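Local coordinates for protein probable glutathione S-transferase (Pseudomonas aeruginosa, PDB 6JWK) that isomerises maleylpyruvate and belongs to the zeta class of the glutathione S-transferase superfamily, probably working with glutathione as its cofactor, at residues Ser9-Ser12 with Tyr13-Arg16; Leu88-Ala91 with Gln92-Leu96; Cys102-His105 with Pro106-Val110; Ala142-Leu145 with Leu146-Arg150. One frame throughout, in Å; residues are numbered along the deposited sequence.

Contact 1 of 4, residues Ser9-Ser12 with Tyr13-Arg16; sequences SSTS and YRVR. With SO4 (sulfate ion), chain I.
Thr11 and Arg14 meet one turn apart at the start of helix 10-22, in the run SSTSYRVR, which probably corresponds to the serine-rich signature of zeta-class transferases at the head of the first helix of the thioredoxin fold. Thr11 CG2 lies over one face of the Arg14 guanidinium, offset toward its rim and 3.8 Å from NH1. Arg14 stays extended from CG to NE, and Ser66 OG takes the hydrogen bond from NH1. Arg16 bends at chi3 (-49°), which brings NH1 to 3.5 Å from CB of Ser12, four residues earlier. That same nitrogen bonds to Ser5 OG, while Arg16 NE bonds to Ala203 O, so the guanidinium ties the helix to strand 2-5 and to the C-terminal region.

The backbone winds as a helix, with Tyr13 N donating to Ser9 O (3.0 Å) and Arg14 N to Ser10 O, though the bond from Val15 N to Thr11 O is weak. Ser9 occupies the N-cap, and its hydroxyl OG is 3.0 Å from Ser12 OG in a hydrogen bond that either group could donate. Ser10 OG is held by Asn173 of helix 162-176. The helix start offers its first amide to a sulfate, probably a crystallisation component: Ser10 N points almost straight at sulfate O3, 3.2 Å away, with an N-H...O angle of 168°.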
# COMPACT_ATOMS: atom_id res chain seq x y z
N SER B 9 -3.81 -13.93 -10.28
CA SER B 9 -3.90 -12.76 -9.37
C SER B 9 -2.48 -12.30 -8.99
O SER B 9 -1.74 -13.12 -8.37
CB SER B 9 -4.70 -13.12 -8.16
OG SER B 9 -4.32 -12.31 -7.07
N SER B 10 -2.12 -11.06 -9.29
CA SER B 10 -0.78 -10.51 -8.94
C SER B 10 -0.57 -10.53 -7.43
O SER B 10 0.55 -10.82 -6.98
CB SER B 10 -0.58 -9.11 -9.45
OG SER B 10 -0.51 -9.13 -10.83
N THR B 11 -1.59 -10.20 -6.64
CA THR B 11 -1.44 -10.10 -5.18
C THR B 11 -1.27 -11.53 -4.65
O THR B 11 -0.51 -11.71 -3.69
CB THR B 11 -2.60 -9.31 -4.53
OG1 THR B 11 -3.81 -9.92 -4.99
CG2 THR B 11 -2.57 -7.85 -4.93
N SER B 12 -1.92 -12.51 -5.25
CA SER B 12 -1.70 -13.95 -4.87
C SER B 12 -0.24 -14.32 -5.16
O SER B 12 0.40 -14.97 -4.34
CB SER B 12 -2.64 -14.88 -5.61
OG SER B 12 -3.99 -14.63 -5.27
N TYR B 13 0.24 -13.94 -6.33
CA TYR B 13 1.63 -14.23 -6.77
C TYR B 13 2.61 -13.70 -5.70
O TYR B 13 3.54 -14.42 -5.31
CB TYR B 13 1.80 -13.66 -8.18
CG TYR B 13 3.07 -14.03 -8.90
CD1 TYR B 13 3.97 -14.96 -8.39
CD2 TYR B 13 3.33 -13.50 -10.15
CE1 TYR B 13 5.14 -15.29 -9.07
CE2 TYR B 13 4.49 -13.82 -10.85
CZ TYR B 13 5.39 -14.73 -10.31
OH TYR B 13 6.52 -15.05 -11.02
N ARG B 14 2.43 -12.45 -5.24
CA ARG B 14 3.30 -11.82 -4.20
C ARG B 14 3.43 -12.78 -3.01
O ARG B 14 4.50 -12.98 -2.53
CB ARG B 14 2.74 -10.50 -3.64
CG ARG B 14 2.64 -9.36 -4.64
CD ARG B 14 2.00 -8.19 -3.96
NE ARG B 14 1.75 -7.13 -4.90
CZ ARG B 14 1.04 -6.07 -4.65
NH1 ARG B 14 0.43 -5.95 -3.48
NH2 ARG B 14 0.89 -5.14 -5.58
N VAL B 15 2.32 -13.32 -2.54
CA VAL B 15 2.32 -14.15 -1.30
C VAL B 15 2.81 -15.57 -1.59
O VAL B 15 3.45 -16.18 -0.68
CB VAL B 15 0.92 -14.17 -0.66
CG1 VAL B 15 0.92 -15.01 0.59
CG2 VAL B 15 0.46 -12.74 -0.34
N ARG B 16 2.52 -16.12 -2.76
CA ARG B 16 3.11 -17.43 -3.17
C ARG B 16 4.64 -17.32 -3.21
O ARG B 16 5.34 -18.26 -2.78
CB ARG B 16 2.60 -17.93 -4.51
CG ARG B 16 1.13 -18.34 -4.50
CD ARG B 16 0.73 -19.11 -5.75
NE ARG B 16 1.14 -18.48 -7.01
CZ ARG B 16 0.43 -17.65 -7.75
NH1 ARG B 16 -0.81 -17.33 -7.41
NH2 ARG B 16 0.95 -17.18 -8.88
S SO4 I . -5.05 -8.67 -9.51
O1 SO4 I . -4.43 -8.67 -8.21
O2 SO4 I . -5.73 -7.44 -9.76
O3 SO4 I . -4.08 -8.82 -10.57
O4 SO4 I . -5.99 -9.75 -9.53

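Contact 2 of 4, residues Leu88-Ala91 with Gln92-Leu96; sequences LHRA and QALEL
Leu88 crosses the side chain of Gln92 at a slant, its CD1 methyl 3.9 Å from NE2 of the amide. Gln92 has CG anti to its carbonyl carbon (chi1 -75°) and runs extended from there, which draws CG back over the preceding turn to 3.4 Å from Leu88 O and carries the amide across to the leucine CD1 branch. The far end is fixed by Arg151, whose NH2 bonds to Gln92 OE1.

On another flank Arg90 and Leu94 lie side by side and point the same way, with Arg90 CG 3.6 Å from Leu94 CD1. Only the aliphatic part of the arginine takes part in this. Beyond it the chain bends at chi3 (56°); NH2 is bound by the carbonyls of Pro84 and Leu85, and NE forms a salt bridge with Asp71 of the second subunit. Leu94 N donates to Arg90 O at 2.8 Å, a straighter bond than that from Glu95 N to Ala91 O (2.9 Å).

Ala91 and Glu95 also face the partner chain. Ala91 packs on Phe63 of the second subunit, and Glu95 OE2 accepts a hydrogen bond from the backbone N of Ser64 there. A first helix of the all-helical C-terminal domain set against the thioredoxin-like domain of the other subunit is characteristic of the glutathione S-transferase dimer.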
# COMPACT_ATOMS: atom_id res chain seq x y z
N LEU B 88 16.53 1.73 8.95
CA LEU B 88 16.81 2.41 7.68
C LEU B 88 16.57 1.44 6.49
O LEU B 88 15.88 1.84 5.52
CB LEU B 88 18.23 2.96 7.68
CG LEU B 88 18.61 3.57 6.34
CD1 LEU B 88 17.67 4.69 6.02
CD2 LEU B 88 20.05 4.05 6.32
N HIS B 89 17.11 0.23 6.54
CA HIS B 89 17.01 -0.74 5.43
C HIS B 89 15.53 -1.09 5.29
O HIS B 89 15.07 -1.29 4.15
CB HIS B 89 17.92 -1.96 5.69
CG HIS B 89 19.36 -1.57 5.81
ND1 HIS B 89 20.33 -2.46 6.21
CD2 HIS B 89 19.99 -0.40 5.58
CE1 HIS B 89 21.50 -1.84 6.26
NE2 HIS B 89 21.33 -0.60 5.84
N ARG B 90 14.80 -1.19 6.40
CA ARG B 90 13.35 -1.52 6.35
C ARG B 90 12.60 -0.37 5.64
O ARG B 90 11.79 -0.66 4.70
CB ARG B 90 12.80 -1.80 7.75
CG ARG B 90 11.31 -2.15 7.71
CD ARG B 90 10.73 -2.72 8.97
NE ARG B 90 10.96 -1.84 10.08
CZ ARG B 90 11.95 -1.94 10.96
NH1 ARG B 90 12.04 -1.07 11.95
NH2 ARG B 90 12.86 -2.91 10.86
N ALA B 91 12.86 0.89 6.02
CA ALA B 91 12.18 2.07 5.44
C ALA B 91 12.41 2.09 3.93
O ALA B 91 11.48 2.32 3.18
CB ALA B 91 12.62 3.36 6.08
N GLN B 92 13.64 1.77 3.49
CA GLN B 92 14.01 1.76 2.06
C GLN B 92 13.29 0.61 1.33
O GLN B 92 12.82 0.82 0.23
CB GLN B 92 15.54 1.69 1.98
CG GLN B 92 16.16 3.03 2.33
CD GLN B 92 17.67 3.00 2.31
OE1 GLN B 92 18.30 1.97 2.53
NE2 GLN B 92 18.25 4.19 2.15
N ALA B 93 13.26 -0.58 1.91
CA ALA B 93 12.58 -1.75 1.28
C ALA B 93 11.07 -1.45 1.22
O ALA B 93 10.46 -1.63 0.15
CB ALA B 93 12.93 -2.97 2.08
N LEU B 94 10.47 -0.93 2.30
CA LEU B 94 9.01 -0.61 2.29
C LEU B 94 8.71 0.52 1.32
O LEU B 94 7.66 0.46 0.68
CB LEU B 94 8.51 -0.28 3.70
CG LEU B 94 8.62 -1.44 4.69
CD1 LEU B 94 8.26 -0.97 6.12
CD2 LEU B 94 7.73 -2.58 4.25
N GLU B 95 9.64 1.44 1.11
CA GLU B 95 9.42 2.57 0.16
C GLU B 95 9.23 1.97 -1.23
O GLU B 95 8.30 2.43 -1.97
CB GLU B 95 10.50 3.65 0.22
CG GLU B 95 10.35 4.68 -0.93
CD GLU B 95 10.54 6.18 -0.72
OE1 GLU B 95 11.65 6.53 -0.35
OE2 GLU B 95 9.61 7.04 -1.09
N LEU B 96 10.11 1.05 -1.64
CA LEU B 96 10.03 0.46 -3.00
C LEU B 96 8.82 -0.47 -3.08
O LEU B 96 8.12 -0.43 -4.09
CB LEU B 96 11.35 -0.25 -3.31
CG LEU B 96 11.45 -0.86 -4.69
CD1 LEU B 96 11.02 0.10 -5.78
CD2 LEU B 96 12.88 -1.31 -4.91

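Contact 3 of 4, residues Cys102-His105 with Pro106-Val110; sequences CDIH and PLNNV. With SO4 (sulfate ion), chain I.
His105 sends its side chain over the start of the turn that Pro106 to Asn109 complete. CB sits beside Pro106 CD at 3.6 Å, and with CG anti to the backbone N (chi1 -177°) the ring swings forward toward Asn109. There CD2 is 4.1 Å from Asn109 ND2, the ring and amide planes being 45° apart. CE1 approaches sulfate O3 at 3.6 Å. At the tip, NE2 donates to sulfate O1 at 3.2 Å with a bent N-H...O angle of 144°; the sulfur lies in the ring plane, so the anion is met at the ring edge.

A second, weak bond to the sulfate comes from Val110 N, the first amide of the next helix, whose N-cap is Asn109; OD1 of that residue accepts from Arg111 N. The backbone between helix 87-103 and helix 110-120 makes a short, weakly bonded turn with i to i+3 bonds, Leu107 N donating to Ile104 O and Asn108 N to His105 O (2.9 Å), both donors above the carbonyl planes. Pro106 has no N-H to offer, and its CG rests 3.5 Å from Cys102 O, where helix 87-103 gives way.

This turn is wedged between helix 10-22, which meets the His105 ring through Ser10, Thr11 and Arg14, helix 162-176, touched by Ile104 and His105, and helix 124-149, whose Trp130 and Trp134 receive Asn108; Cys102 packs on Cys102 of the second subunit.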
# COMPACT_ATOMS: atom_id res chain seq x y z
N CYS B 102 1.03 0.57 -3.88
CA CYS B 102 0.16 1.76 -3.70
C CYS B 102 0.06 2.60 -4.99
O CYS B 102 -1.02 3.10 -5.24
CB CYS B 102 0.66 2.69 -2.60
SG CYS B 102 0.68 1.88 -1.00
N ASP B 103 1.15 2.74 -5.75
CA ASP B 103 1.24 3.77 -6.83
C ASP B 103 1.20 3.15 -8.21
O ASP B 103 1.09 3.93 -9.17
CB ASP B 103 2.49 4.64 -6.68
CG ASP B 103 2.46 5.48 -5.40
OD1 ASP B 103 1.38 5.52 -4.75
OD2 ASP B 103 3.51 6.04 -5.03
N ILE B 104 1.32 1.82 -8.35
CA ILE B 104 1.22 1.19 -9.70
C ILE B 104 0.05 0.21 -9.75
O ILE B 104 -0.95 0.49 -10.49
CB ILE B 104 2.52 0.47 -10.12
CG1 ILE B 104 3.75 1.36 -9.96
CG2 ILE B 104 2.36 -0.04 -11.53
CD1 ILE B 104 5.05 0.65 -10.29
N HIS B 105 0.16 -0.91 -9.02
CA HIS B 105 -0.75 -2.07 -9.16
C HIS B 105 -2.21 -1.66 -8.96
O HIS B 105 -3.06 -2.10 -9.74
CB HIS B 105 -0.37 -3.20 -8.21
CG HIS B 105 -1.25 -4.37 -8.42
ND1 HIS B 105 -1.28 -5.03 -9.63
CD2 HIS B 105 -2.19 -4.92 -7.64
CE1 HIS B 105 -2.20 -5.97 -9.57
NE2 HIS B 105 -2.78 -5.91 -8.35
N PRO B 106 -2.59 -0.84 -7.95
CA PRO B 106 -4.02 -0.57 -7.74
C PRO B 106 -4.74 0.08 -8.94
O PRO B 106 -5.94 -0.14 -9.10
CB PRO B 106 -4.04 0.40 -6.57
CG PRO B 106 -2.76 0.09 -5.82
CD PRO B 106 -1.75 -0.18 -6.95
N LEU B 107 -4.02 0.83 -9.76
CA LEU B 107 -4.59 1.47 -10.97
C LEU B 107 -4.72 0.46 -12.11
O LEU B 107 -5.52 0.71 -13.00
CB LEU B 107 -3.72 2.65 -11.37
CG LEU B 107 -3.51 3.66 -10.25
CD1 LEU B 107 -2.67 4.83 -10.72
CD2 LEU B 107 -4.84 4.14 -9.77
N ASN B 108 -3.99 -0.67 -12.07
CA ASN B 108 -3.78 -1.59 -13.22
C ASN B 108 -4.39 -2.96 -12.88
O ASN B 108 -4.17 -3.87 -13.60
CB ASN B 108 -2.31 -1.57 -13.64
CG ASN B 108 -1.95 -0.31 -14.41
OD1 ASN B 108 -2.81 0.50 -14.79
ND2 ASN B 108 -0.66 -0.09 -14.58
N ASN B 109 -5.19 -3.01 -11.84
CA ASN B 109 -5.95 -4.17 -11.29
C ASN B 109 -6.95 -4.65 -12.35
O ASN B 109 -7.50 -3.78 -13.07
CB ASN B 109 -6.74 -3.67 -10.07
CG ASN B 109 -7.02 -4.69 -8.99
OD1 ASN B 109 -7.96 -5.49 -9.08
ND2 ASN B 109 -6.25 -4.60 -7.91
N VAL B 110 -7.31 -5.93 -12.36
CA VAL B 110 -8.47 -6.39 -13.19
C VAL B 110 -9.74 -5.62 -12.76
O VAL B 110 -10.44 -5.14 -13.63
CB VAL B 110 -8.64 -7.91 -13.15
CG1 VAL B 110 -8.70 -8.47 -11.73
CG2 VAL B 110 -9.87 -8.30 -13.94
S SO4 I . -5.05 -8.67 -9.51
O1 SO4 I . -4.43 -8.67 -8.21
O2 SO4 I . -5.73 -7.44 -9.76
O3 SO4 I . -4.08 -8.82 -10.57
O4 SO4 I . -5.99 -9.75 -9.53

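Contact 4 of 4, residues Ala142-Leu145 with Leu146-Arg150; sequences AETL and LNRHR
Successive i to i+4 backbone bonds run from Leu146 N to Ala142 O (2.9 Å) through His149 N to Leu145 O and on to Arg150 N to Leu146 O, in the last turn of helix 124-149 before Arg150 leaves helical geometry. Leu145 and His149 cross at a slant, CD2 of the leucine standing 3.9 Å from ND1 of the ring. On a more exposed flank Thr144 and Arg148 point the same way: Thr144 CG2 lies over one face of the guanidinium, 4.0 Å from NE, and the arginine chain is extended from CG to NE.

Glu143 and Asn147 come together without bonding to each other, OE2 being 3.9 Å from ND2 and the carboxylate nearly perpendicular to the amide (87°). The glutamate turns at chi2 (82°) toward another element of the all-helical C-terminal domain of the glutathione S-transferase fold: OE1 accepts from Leu187 N and OE2 from Ala186 N, so both carboxylate oxygens bind amides at the start of helix 185-195. The helix dipole would probably favour the charged form of Glu143 there. Leu146 packs on Leu187 and Leu190 of the same helix.

Past the helix end Arg150 folds back along its last turn, and Leu146 CD1 stands over the centre of the guanidinium, 3.8 Å above its plane. Gly152 O and Ala153 O accept from Arg150 NE and NH2.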
# COMPACT_ATOMS: atom_id res chain seq x y z
N ALA B 142 10.95 3.27 -9.56
CA ALA B 142 11.38 1.98 -8.95
C ALA B 142 12.84 1.69 -9.36
O ALA B 142 13.62 1.32 -8.52
CB ALA B 142 10.46 0.86 -9.39
N GLU B 143 13.16 1.90 -10.63
CA GLU B 143 14.54 1.70 -11.20
C GLU B 143 15.48 2.58 -10.37
O GLU B 143 16.50 2.08 -9.92
CB GLU B 143 14.51 2.05 -12.69
CG GLU B 143 15.87 2.03 -13.38
CD GLU B 143 16.35 0.65 -13.80
OE1 GLU B 143 15.57 -0.34 -13.57
OE2 GLU B 143 17.51 0.53 -14.35
N THR B 144 15.14 3.84 -10.13
CA THR B 144 15.99 4.79 -9.36
C THR B 144 16.14 4.32 -7.91
O THR B 144 17.29 4.31 -7.38
CB THR B 144 15.44 6.23 -9.44
OG1 THR B 144 15.55 6.55 -10.81
CG2 THR B 144 16.20 7.24 -8.63
N LEU B 145 15.05 3.89 -7.26
CA LEU B 145 15.18 3.45 -5.84
C LEU B 145 16.09 2.22 -5.79
O LEU B 145 16.81 2.07 -4.83
CB LEU B 145 13.80 3.16 -5.23
CG LEU B 145 12.89 4.37 -5.08
CD1 LEU B 145 11.56 3.92 -4.52
CD2 LEU B 145 13.47 5.50 -4.22
N LEU B 146 15.93 1.28 -6.72
CA LEU B 146 16.75 0.05 -6.75
C LEU B 146 18.22 0.45 -6.89
O LEU B 146 19.02 0.00 -6.07
CB LEU B 146 16.29 -0.88 -7.88
CG LEU B 146 17.11 -2.15 -8.05
CD1 LEU B 146 17.07 -3.01 -6.79
CD2 LEU B 146 16.63 -2.93 -9.26
N ASN B 147 18.52 1.29 -7.87
CA ASN B 147 19.91 1.76 -8.13
C ASN B 147 20.50 2.51 -6.94
O ASN B 147 21.67 2.29 -6.68
CB ASN B 147 19.99 2.70 -9.32
CG ASN B 147 19.86 1.95 -10.61
OD1 ASN B 147 20.29 0.80 -10.70
ND2 ASN B 147 19.27 2.59 -11.61
N ARG B 148 19.72 3.29 -6.19
CA ARG B 148 20.24 4.14 -5.09
C ARG B 148 20.24 3.44 -3.75
O ARG B 148 21.07 3.80 -2.93
CB ARG B 148 19.45 5.45 -4.99
CG ARG B 148 19.57 6.21 -6.29
CD ARG B 148 19.49 7.69 -6.17
NE ARG B 148 19.83 8.27 -7.45
CZ ARG B 148 19.79 9.56 -7.70
NH1 ARG B 148 19.50 10.39 -6.72
NH2 ARG B 148 20.13 10.02 -8.89
N HIS B 149 19.36 2.47 -3.49
CA HIS B 149 19.20 2.01 -2.09
C HIS B 149 19.44 0.51 -1.91
O HIS B 149 19.39 0.07 -0.75
CB HIS B 149 17.82 2.42 -1.56
CG HIS B 149 17.61 3.90 -1.53
ND1 HIS B 149 16.37 4.49 -1.76
CD2 HIS B 149 18.48 4.91 -1.29
CE1 HIS B 149 16.51 5.81 -1.69
NE2 HIS B 149 17.79 6.10 -1.44
N ARG B 150 19.56 -0.26 -2.97
CA ARG B 150 19.74 -1.73 -2.83
C ARG B 150 20.93 -2.04 -1.92
O ARG B 150 21.91 -1.26 -1.89
CB ARG B 150 19.92 -2.43 -4.17
CG ARG B 150 21.30 -2.22 -4.79
CD ARG B 150 21.27 -2.60 -6.24
NE ARG B 150 20.85 -3.98 -6.45
CZ ARG B 150 20.48 -4.48 -7.62
NH1 ARG B 150 20.43 -3.74 -8.71
NH2 ARG B 150 20.13 -5.73 -7.71

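In the fold
Contact 1 belongs to the thioredoxin-like domain, while contacts 2, 3 and 4 lie in the helical one. Contacts 1 and 3 are both buried and meet across the domain boundary, Ser10 CB and His105 CE1 being 3.5 Å apart; they share a polar site at the sulfate, while the rest of contact 1 is backbone bonds and arginines. Contacts 2 and 3 share helix 87-103 and both reach the second subunit. Contact 2 also packs against contact 4, with Gln92 on His149 and Leu96 on Ala142 and Leu145. Contact 4, its centre about 17 Å from the centre of the chain, is the most open, pairing a methyl with a guanidinium, a leucine with a ring and a carboxylate with an amide.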